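Local coordinates for type-iv like pilin ttha1219 (Thermus thermophilus, PDB 5G23), which is a type IV-like pilin that probably takes part in the pilus machinery for DNA uptake in natural competence and resembles type II secretion pseudopilins, at residues A190-Y201 with A215-L226; L74-V83 with E143-E151. All coordinates share one frame; numbering follows the deposited sequence.

Contact 1. Residues A190-Y201 with A215-L226; sequences APAFTPGSTLSY and APNDGRLRAEKL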
loop_
_atom_site.group_PDB
_atom_site.type_symbol
_atom_site.label_atom_id
_atom_site.label_comp_id
_atom_site.label_asym_id
_atom_site.label_seq_id
_atom_site.Cartn_x
_atom_site.Cartn_y
_atom_site.Cartn_z
ATOM N N ALA B 190 -26.999 9.974 0.245
ATOM C CA ALA B 190 -26.093 11.070 0.586
ATOM C C ALA B 190 -26.431 12.214 -0.301
ATOM O O ALA B 190 -26.961 12.048 -1.409
ATOM C CB ALA B 190 -24.666 10.620 0.365
ATOM N N PRO B 191 -26.152 13.415 0.153
ATOM C CA PRO B 191 -26.397 14.531 -0.748
ATOM C C PRO B 191 -25.520 14.490 -1.995
ATOM O O PRO B 191 -24.438 13.905 -1.986
ATOM C CB PRO B 191 -26.130 15.775 0.115
ATOM C CG PRO B 191 -25.380 15.300 1.316
ATOM C CD PRO B 191 -25.505 13.795 1.414
ATOM N N ALA B 192 -25.987 15.126 -3.048
ATOM C CA ALA B 192 -25.306 15.148 -4.343
ATOM C C ALA B 192 -23.877 15.714 -4.236
ATOM O O ALA B 192 -23.620 16.763 -3.584
ATOM C CB ALA B 192 -26.120 15.962 -5.331
ATOM N N PHE B 193 -22.926 14.980 -4.805
ATOM C CA PHE B 193 -21.546 15.339 -4.641
ATOM C C PHE B 193 -21.063 16.016 -5.932
ATOM O O PHE B 193 -21.469 15.650 -7.007
ATOM C CB PHE B 193 -20.749 14.071 -4.372
ATOM C CG PHE B 193 -19.335 14.310 -4.119
ATOM C CD1 PHE B 193 -18.927 14.804 -2.888
ATOM C CD2 PHE B 193 -18.387 14.048 -5.111
ATOM C CE1 PHE B 193 -17.601 15.037 -2.627
ATOM C CE2 PHE B 193 -17.064 14.275 -4.862
ATOM C CZ PHE B 193 -16.655 14.781 -3.634
ATOM N N THR B 194 -20.229 17.042 -5.757
ATOM C CA THR B 194 -19.594 17.742 -6.871
ATOM C C THR B 194 -18.100 17.365 -6.951
ATOM O O THR B 194 -17.294 17.810 -6.133
ATOM C CB THR B 194 -19.716 19.286 -6.760
ATOM O OG1 THR B 194 -21.110 19.621 -6.692
ATOM C CG2 THR B 194 -19.130 19.935 -8.008
ATOM N N PRO B 195 -17.753 16.539 -7.966
ATOM C CA PRO B 195 -16.342 16.164 -8.049
ATOM C C PRO B 195 -15.479 17.400 -8.177
ATOM O O PRO B 195 -15.843 18.304 -8.911
ATOM C CB PRO B 195 -16.286 15.315 -9.323
ATOM C CG PRO B 195 -17.666 14.647 -9.320
ATOM C CD PRO B 195 -18.558 15.812 -8.964
ATOM N N GLY B 196 -14.328 17.377 -7.519
ATOM C CA GLY B 196 -13.412 18.500 -7.462
ATOM C C GLY B 196 -13.616 19.384 -6.238
ATOM O O GLY B 196 -12.720 20.130 -5.863
ATOM N N SER B 197 -14.758 19.256 -5.576
ATOM C CA SER B 197 -15.091 20.170 -4.481
ATOM C C SER B 197 -14.216 19.980 -3.247
ATOM O O SER B 197 -14.084 20.915 -2.444
ATOM C CB SER B 197 -16.561 20.072 -4.131
ATOM O OG SER B 197 -16.900 18.832 -3.585
ATOM N N THR B 198 -13.584 18.805 -3.066
ATOM C CA THR B 198 -12.806 18.558 -1.893
ATOM C C THR B 198 -11.299 18.578 -2.136
ATOM O O THR B 198 -10.529 18.097 -1.274
ATOM C CB THR B 198 -13.199 17.223 -1.179
ATOM O OG1 THR B 198 -12.781 16.113 -1.954
ATOM C CG2 THR B 198 -14.682 17.149 -0.932
ATOM N N LEU B 199 -10.850 19.070 -3.302
ATOM C CA LEU B 199 -9.444 18.962 -3.629
ATOM C C LEU B 199 -8.651 20.204 -3.288
ATOM O O LEU B 199 -9.214 21.298 -3.277
ATOM C CB LEU B 199 -9.283 18.660 -5.140
ATOM C CG LEU B 199 -10.095 17.452 -5.642
ATOM C CD1 LEU B 199 -9.774 17.283 -7.124
ATOM C CD2 LEU B 199 -9.745 16.240 -4.789
ATOM N N SER B 200 -7.393 20.022 -2.993
ATOM C CA SER B 200 -6.432 21.122 -2.871
ATOM C C SER B 200 -5.495 20.966 -4.000
ATOM O O SER B 200 -4.732 20.010 -4.026
ATOM C CB SER B 200 -5.592 21.006 -1.601
ATOM O OG SER B 200 -6.434 21.155 -0.513
ATOM N N TYR B 201 -5.541 21.853 -4.959
ATOM C CA TYR B 201 -4.727 21.661 -6.146
ATOM C C TYR B 201 -3.376 22.293 -5.970
ATOM O O TYR B 201 -3.250 23.398 -5.451
ATOM C CB TYR B 201 -5.405 22.293 -7.355
ATOM C CG TYR B 201 -6.694 21.711 -7.752
ATOM C CD1 TYR B 201 -6.770 20.631 -8.625
ATOM C CD2 TYR B 201 -7.908 22.266 -7.292
ATOM C CE1 TYR B 201 -7.997 20.129 -9.053
ATOM C CE2 TYR B 201 -9.117 21.787 -7.723
ATOM C CZ TYR B 201 -9.161 20.717 -8.578
ATOM O OH TYR B 201 -10.417 20.255 -8.980
ATOM N N ALA B 215 -21.573 13.657 -11.315
ATOM C CA ALA B 215 -21.984 12.535 -10.471
ATOM C C ALA B 215 -23.424 12.204 -10.768
ATOM O O ALA B 215 -24.283 13.109 -10.728
ATOM C CB ALA B 215 -21.724 12.843 -9.011
ATOM N N PRO B 216 -23.693 10.966 -11.137
ATOM C CA PRO B 216 -25.089 10.641 -11.413
ATOM C C PRO B 216 -25.950 10.830 -10.139
ATOM O O PRO B 216 -25.434 10.720 -9.039
ATOM C CB PRO B 216 -25.050 9.188 -11.867
ATOM C CG PRO B 216 -23.689 8.693 -11.625
ATOM C CD PRO B 216 -22.776 9.829 -11.304
ATOM N N ASN B 217 -27.203 11.185 -10.336
ATOM C CA ASN B 217 -28.140 11.499 -9.267
ATOM C C ASN B 217 -28.772 10.210 -8.721
ATOM O O ASN B 217 -29.943 9.909 -8.952
ATOM C CB ASN B 217 -29.230 12.408 -9.833
ATOM C CG ASN B 217 -30.170 12.945 -8.783
ATOM O OD1 ASN B 217 -29.847 13.026 -7.601
ATOM N ND2 ASN B 217 -31.342 13.354 -9.229
ATOM N N ASP B 218 -27.932 9.422 -8.045
ATOM C CA ASP B 218 -28.324 8.106 -7.614
ATOM C C ASP B 218 -28.257 7.941 -6.095
ATOM O O ASP B 218 -28.464 6.800 -5.617
ATOM C CB ASP B 218 -27.437 7.099 -8.259
ATOM C CG ASP B 218 -25.970 7.301 -7.906
ATOM O OD1 ASP B 218 -25.621 8.112 -6.953
ATOM O OD2 ASP B 218 -25.132 6.750 -8.626
ATOM N N GLY B 219 -28.085 9.043 -5.342
ATOM C CA GLY B 219 -28.119 8.979 -3.873
ATOM C C GLY B 219 -26.876 8.318 -3.237
ATOM O O GLY B 219 -26.768 8.203 -2.019
ATOM N N ARG B 220 -25.932 7.817 -4.030
ATOM C CA ARG B 220 -24.754 7.103 -3.447
ATOM C C ARG B 220 -23.810 8.037 -2.707
ATOM O O ARG B 220 -23.720 9.246 -3.016
ATOM C CB ARG B 220 -24.017 6.351 -4.532
ATOM C CG ARG B 220 -24.802 5.144 -5.009
ATOM C CD ARG B 220 -24.213 4.551 -6.244
ATOM N NE ARG B 220 -22.938 3.909 -6.031
ATOM C CZ ARG B 220 -22.725 2.602 -5.860
ATOM N NH1 ARG B 220 -23.705 1.775 -5.696
ATOM N NH2 ARG B 220 -21.495 2.148 -5.777
ATOM N N LEU B 221 -23.104 7.497 -1.724
ATOM C CA LEU B 221 -22.038 8.254 -1.062
ATOM C C LEU B 221 -20.823 8.298 -1.988
ATOM O O LEU B 221 -20.377 7.250 -2.448
ATOM C CB LEU B 221 -21.644 7.573 0.242
ATOM C CG LEU B 221 -20.620 8.203 1.172
ATOM C CD1 LEU B 221 -20.739 7.716 2.605
ATOM C CD2 LEU B 221 -19.260 7.762 0.709
ATOM N N ARG B 222 -20.276 9.484 -2.185
ATOM C CA ARG B 222 -19.097 9.687 -3.019
ATOM C C ARG B 222 -17.958 10.281 -2.243
ATOM O O ARG B 222 -18.180 11.077 -1.315
ATOM C CB ARG B 222 -19.392 10.541 -4.221
ATOM C CG ARG B 222 -20.063 9.759 -5.311
ATOM C CD ARG B 222 -20.460 10.568 -6.553
ATOM N NE ARG B 222 -20.993 9.540 -7.466
ATOM C CZ ARG B 222 -22.219 9.003 -7.419
ATOM N NH1 ARG B 222 -23.211 9.562 -6.730
ATOM N NH2 ARG B 222 -22.496 7.937 -8.158
ATOM N N ALA B 223 -16.749 9.829 -2.569
ATOM C CA ALA B 223 -15.518 10.419 -1.998
ATOM C C ALA B 223 -14.449 10.435 -3.105
ATOM O O ALA B 223 -14.511 9.639 -4.042
ATOM C CB ALA B 223 -15.023 9.622 -0.839
ATOM N N GLU B 224 -13.552 11.379 -2.994
ATOM C CA GLU B 224 -12.487 11.545 -3.996
ATOM C C GLU B 224 -11.162 11.823 -3.351
ATOM O O GLU B 224 -11.071 12.177 -2.168
ATOM C CB GLU B 224 -12.845 12.677 -4.964
ATOM C CG GLU B 224 -12.802 14.064 -4.254
ATOM C CD GLU B 224 -13.264 15.221 -5.091
ATOM O OE1 GLU B 224 -13.609 15.051 -6.301
ATOM O OE2 GLU B 224 -13.358 16.337 -4.494
ATOM N N LYS B 225 -10.084 11.618 -4.109
ATOM C CA LYS B 225 -8.821 11.889 -3.601
ATOM C C LYS B 225 -7.904 12.315 -4.751
ATOM O O LYS B 225 -7.865 11.672 -5.771
ATOM C CB LYS B 225 -8.218 10.710 -2.868
ATOM C CG LYS B 225 -7.031 11.164 -2.006
ATOM C CD LYS B 225 -6.464 10.004 -1.254
ATOM C CE LYS B 225 -5.249 10.416 -0.447
ATOM N NZ LYS B 225 -5.681 11.221 0.722
ATOM N N LEU B 226 -7.219 13.424 -4.532
ATOM C CA LEU B 226 -6.122 13.888 -5.403
ATOM C C LEU B 226 -4.817 13.791 -4.629
ATOM O O LEU B 226 -4.718 14.301 -3.513
ATOM C CB LEU B 226 -6.330 15.328 -5.829
ATOM C CG LEU B 226 -5.244 16.007 -6.671
ATOM C CD1 LEU B 226 -5.205 15.418 -8.050
ATOM C CD2 LEU B 226 -5.466 17.490 -6.745
HETATM O O HOH W 1 -25.454 11.226 -3.775
HETATM O O HOH W 2 -22.515 11.700 -2.723
HETATM O O HOH W 3 -23.543 12.316 -5.638
HETATM O O HOH W 4 -14.083 13.484 -0.858
HETATM O O HOH W 5 -10.525 14.758 -1.255
#
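The F193 ring has the carbonyl oxygen R222 O over one face, offset toward the rim, and the carboxylate carbon E224 CD in its plane at the edge, 3.7 Å from CZ. Ring and carboxylate planes stand 79° apart, close to perpendicular. CG of F193 lies anti to the backbone N (chi1 -177°), which lays the ring against R222, CD2 3.8 Å from R222 CB. The R222 guanidinium in turn has P216 CD over one face and D218 at its edge, where NH1 and NH2 bind OD1 and OD2 end-on, nearly in the guanidinium plane; its NE pairs with E143.

E224 accepts from two amides and a hydroxyl of the loop. G196 N donates to the syn lone pair of OE1 at 2.7 Å, almost straight at 176°, and Y179 OH is a further partner of OE1. On OE2, T198 OG1 takes the anti lone pair at 2.6 Å while T198 N arrives nearly along the C-O axis. These donors come from two overlapping turns, type II from T194 to S197 and type I from G196 to L199, so the loop after strand 173-184 is pinned to the edge strand 221-230 of the four-stranded antiparallel sheet. With an alanine here, the amides of G196 and T198 and the T198 hydroxyl would probably lose their shared acceptor, Y179 OH would lose a partner, and a gap is likely to open beside the F193 ring edge.

Beyond the carboxylate, L199 CD2 lies 3.7 Å from L226 CB, the two side chains crossing at about a right angle, and L226 CD2 also meets Y201 CD1. At the other end A190 N donates to G219 O at 2.9 Å, and water 3 links F193 N to R222 NH1.

Contact 2. Residues L74-V83 with E143-E151; sequences LSPSSQGDGV and EAFRVAYLE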
loop_
_atom_site.group_PDB
_atom_site.type_symbol
_atom_site.label_atom_id
_atom_site.label_comp_id
_atom_site.label_asym_id
_atom_site.label_seq_id
_atom_site.Cartn_x
_atom_site.Cartn_y
_atom_site.Cartn_z
ATOM N N LEU B 74 2.054 7.025 -20.181
ATOM C CA LEU B 74 0.745 7.498 -19.736
ATOM C C LEU B 74 -0.252 7.406 -20.876
ATOM O O LEU B 74 0.072 7.867 -21.964
ATOM C CB LEU B 74 0.797 8.926 -19.257
ATOM C CG LEU B 74 1.757 9.100 -18.111
ATOM C CD1 LEU B 74 1.913 10.600 -17.777
ATOM C CD2 LEU B 74 1.306 8.381 -16.870
ATOM N N SER B 75 -1.416 6.796 -20.603
ATOM C CA SER B 75 -2.485 6.538 -21.616
ATOM C C SER B 75 -3.836 7.038 -21.136
ATOM O O SER B 75 -4.651 6.250 -20.698
ATOM C CB SER B 75 -2.617 5.014 -21.845
ATOM O OG SER B 75 -1.359 4.565 -22.315
ATOM N N PRO B 76 -4.031 8.351 -21.103
ATOM C CA PRO B 76 -5.302 8.875 -20.657
ATOM C C PRO B 76 -6.389 8.571 -21.651
ATOM O O PRO B 76 -6.140 8.416 -22.866
ATOM C CB PRO B 76 -5.097 10.397 -20.570
ATOM C CG PRO B 76 -3.942 10.652 -21.506
ATOM C CD PRO B 76 -3.093 9.407 -21.541
ATOM N N SER B 77 -7.580 8.416 -21.129
ATOM C CA SER B 77 -8.741 8.157 -22.006
ATOM C C SER B 77 -10.014 8.549 -21.275
ATOM O O SER B 77 -10.041 8.628 -20.029
ATOM C CB SER B 77 -8.757 6.681 -22.392
ATOM O OG SER B 77 -9.507 5.873 -21.460
ATOM N N SER B 78 -11.071 8.795 -22.047
ATOM C CA SER B 78 -12.385 9.094 -21.467
ATOM C C SER B 78 -12.884 8.015 -20.553
ATOM O O SER B 78 -13.677 8.286 -19.679
ATOM C CB SER B 78 -13.417 9.313 -22.596
ATOM O OG SER B 78 -13.217 10.607 -23.107
ATOM N N GLN B 79 -12.420 6.779 -20.779
ATOM C CA GLN B 79 -12.833 5.642 -19.967
ATOM C C GLN B 79 -11.986 5.420 -18.696
ATOM O O GLN B 79 -12.164 4.384 -18.035
ATOM C CB GLN B 79 -12.787 4.346 -20.798
ATOM C CG GLN B 79 -13.551 4.378 -22.116
ATOM C CD GLN B 79 -15.031 4.507 -21.899
ATOM O OE1 GLN B 79 -15.538 5.626 -21.769
ATOM N NE2 GLN B 79 -15.754 3.370 -21.846
ATOM N N GLY B 80 -11.025 6.305 -18.388
ATOM C CA GLY B 80 -10.051 5.972 -17.369
ATOM C C GLY B 80 -8.619 5.919 -17.877
ATOM O O GLY B 80 -8.334 5.477 -18.975
ATOM N N ASP B 81 -7.713 6.394 -17.073
ATOM C CA ASP B 81 -6.380 6.482 -17.506
ATOM C C ASP B 81 -5.626 5.231 -17.195
ATOM O O ASP B 81 -6.041 4.483 -16.294
ATOM C CB ASP B 81 -5.711 7.689 -16.902
ATOM C CG ASP B 81 -6.358 9.011 -17.367
ATOM O OD1 ASP B 81 -7.315 9.003 -18.240
ATOM O OD2 ASP B 81 -5.925 10.049 -16.882
ATOM N N GLY B 82 -4.583 5.000 -17.959
ATOM C CA GLY B 82 -3.668 3.906 -17.703
ATOM C C GLY B 82 -2.290 4.427 -17.492
ATOM O O GLY B 82 -1.925 5.444 -18.074
ATOM N N VAL B 83 -1.562 3.824 -16.587
ATOM C CA VAL B 83 -0.187 4.230 -16.372
ATOM C C VAL B 83 0.687 2.974 -16.300
ATOM O O VAL B 83 0.290 1.985 -15.664
ATOM C CB VAL B 83 -0.012 5.176 -15.181
ATOM C CG1 VAL B 83 -0.637 4.647 -13.951
ATOM C CG2 VAL B 83 1.470 5.415 -14.926
ATOM N N GLU B 143 -15.374 5.497 -10.236
ATOM C CA GLU B 143 -16.062 6.251 -11.301
ATOM C C GLU B 143 -15.080 7.091 -12.139
ATOM O O GLU B 143 -15.409 7.498 -13.249
ATOM C CB GLU B 143 -17.103 7.143 -10.717
ATOM C CG GLU B 143 -18.190 6.264 -10.088
ATOM C CD GLU B 143 -19.302 7.036 -9.441
ATOM O OE1 GLU B 143 -19.223 8.282 -9.279
ATOM O OE2 GLU B 143 -20.240 6.354 -9.041
ATOM N N ALA B 144 -13.898 7.336 -11.608
ATOM C CA ALA B 144 -12.854 8.088 -12.348
ATOM C C ALA B 144 -11.483 7.816 -11.823
ATOM O O ALA B 144 -11.284 7.742 -10.592
ATOM C CB ALA B 144 -13.164 9.589 -12.324
ATOM N N PHE B 145 -10.536 7.630 -12.742
ATOM C CA PHE B 145 -9.119 7.502 -12.449
ATOM C C PHE B 145 -8.443 8.365 -13.487
ATOM O O PHE B 145 -8.693 8.253 -14.668
ATOM C CB PHE B 145 -8.560 6.058 -12.485
ATOM C CG PHE B 145 -7.088 5.927 -12.234
ATOM C CD1 PHE B 145 -6.493 6.468 -11.133
ATOM C CD2 PHE B 145 -6.275 5.182 -13.100
ATOM C CE1 PHE B 145 -5.110 6.335 -10.908
ATOM C CE2 PHE B 145 -4.877 5.037 -12.906
ATOM C CZ PHE B 145 -4.316 5.581 -11.770
ATOM N N ARG B 146 -7.713 9.354 -12.989
ATOM C CA ARG B 146 -7.054 10.369 -13.866
ATOM C C ARG B 146 -5.620 10.460 -13.445
ATOM O O ARG B 146 -5.276 10.426 -12.211
ATOM C CB ARG B 146 -7.695 11.771 -13.757
ATOM C CG ARG B 146 -9.144 11.836 -14.104
ATOM C CD ARG B 146 -9.361 11.575 -15.600
ATOM N NE ARG B 146 -10.756 11.869 -15.902
ATOM C CZ ARG B 146 -11.717 10.958 -15.916
ATOM N NH1 ARG B 146 -11.459 9.670 -15.668
ATOM N NH2 ARG B 146 -12.988 11.351 -16.096
ATOM N N VAL B 147 -4.700 10.614 -14.431
ATOM C CA VAL B 147 -3.291 10.870 -14.121
ATOM C C VAL B 147 -2.835 12.022 -15.032
ATOM O O VAL B 147 -3.029 11.950 -16.230
ATOM C CB VAL B 147 -2.410 9.658 -14.443
ATOM C CG1 VAL B 147 -0.966 9.899 -14.097
ATOM C CG2 VAL B 147 -2.926 8.401 -13.687
ATOM N N ALA B 148 -2.281 13.051 -14.442
ATOM C CA ALA B 148 -1.660 14.158 -15.150
ATOM C C ALA B 148 -0.177 14.199 -14.754
ATOM O O ALA B 148 0.230 13.534 -13.795
ATOM C CB ALA B 148 -2.305 15.460 -14.753
ATOM N N TYR B 149 0.623 14.925 -15.526
ATOM C CA TYR B 149 2.015 15.022 -15.239
ATOM C C TYR B 149 2.516 16.473 -15.323
ATOM O O TYR B 149 1.985 17.309 -16.071
ATOM C CB TYR B 149 2.830 14.110 -16.170
ATOM C CG TYR B 149 2.788 14.482 -17.617
ATOM C CD1 TYR B 149 1.812 13.969 -18.439
ATOM C CD2 TYR B 149 3.839 15.243 -18.227
ATOM C CE1 TYR B 149 1.790 14.266 -19.776
ATOM C CE2 TYR B 149 3.836 15.498 -19.573
ATOM C CZ TYR B 149 2.808 14.974 -20.328
ATOM O OH TYR B 149 2.759 15.265 -21.655
ATOM N N LEU B 150 3.570 16.742 -14.574
ATOM C CA LEU B 150 4.113 18.084 -14.485
ATOM C C LEU B 150 5.403 18.120 -15.270
ATOM O O LEU B 150 6.354 17.383 -14.977
ATOM C CB LEU B 150 4.368 18.462 -13.032
ATOM C CG LEU B 150 4.953 19.852 -12.759
ATOM C CD1 LEU B 150 4.072 20.965 -13.343
ATOM C CD2 LEU B 150 5.128 20.039 -11.283
ATOM N N GLU B 151 5.441 18.924 -16.327
ATOM C CA GLU B 151 6.640 19.057 -17.166
ATOM C C GLU B 151 7.062 20.514 -17.190
ATOM O O GLU B 151 6.314 21.383 -17.669
ATOM C CB GLU B 151 6.397 18.622 -18.597
ATOM C CG GLU B 151 7.640 18.761 -19.485
ATOM C CD GLU B 151 7.353 18.584 -20.949
ATOM O OE1 GLU B 151 6.220 18.223 -21.305
ATOM O OE2 GLU B 151 8.297 18.807 -21.749
#
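G80 and D81 lie nearest the strand 141-151, their CA atoms 5.2 Å from that of F145 and 5.4 Å from that of R146 respectively, and the two backbones meet through one hydrogen bond, D81 N to F145 O at 3.2 Å. The donor sits above the carbonyl plane; R146 NH1 reaches the same oxygen from the opposite face, and R146 NH2 binds E211 O. G80 closes a type I turn that starts at S77, and at its backbone angles (phi 118°) a CB would collide with the preceding carbonyl oxygen, which favours glycine.

D81 carries the polar side of the contact. With CG anti to its carbonyl carbon (chi1 -64°), OD2 accepts from V147 N at 2.8 Å, on the anti side and 20° out of the carboxylate plane. OD1 takes S77 N from above that plane and forms a salt bridge with R157, a pairing that would probably favour the charged carboxylate. S75 and G82 exchange backbone hydrogen bonds in both directions, the evidence for a beta hairpin of strands 69-75 and 82-88 in the seven-stranded sheet, whose connection packs on strand 141-151 of the four-stranded one.

F145 turns its ring edge to D81 O, 3.3 Å from CD2, with V83 CG1 also near the ring plane. L74 splits its branches: CD1 approaches Y149 CD1 obliquely, and CD2 meets V147 CG1 at 3.9 Å.

Overall arrangement
Contact 2 closes along the chain before contact 1 opens, and their centres lie about 18 Å apart. Both reach the four-stranded antiparallel sheet: 143-151 lies on strand 141-151 and 215-226 runs into strand 221-230, with strand 173-184 between them. Contact 2, buried, its centre about 7 Å from that of the chain, joins this sheet to the seven-stranded one. Contact 1, at the surface, its centre about 19 Å from that of the chain, ties a long loop to the edge strand 221-230. A salt bridge between R222 NE and E143 OE1, 2.8 Å, spans strand 173-184 and couples the two. The pilin's globular part thus combines a buried sheet-to-sheet junction with a loop held at its margin.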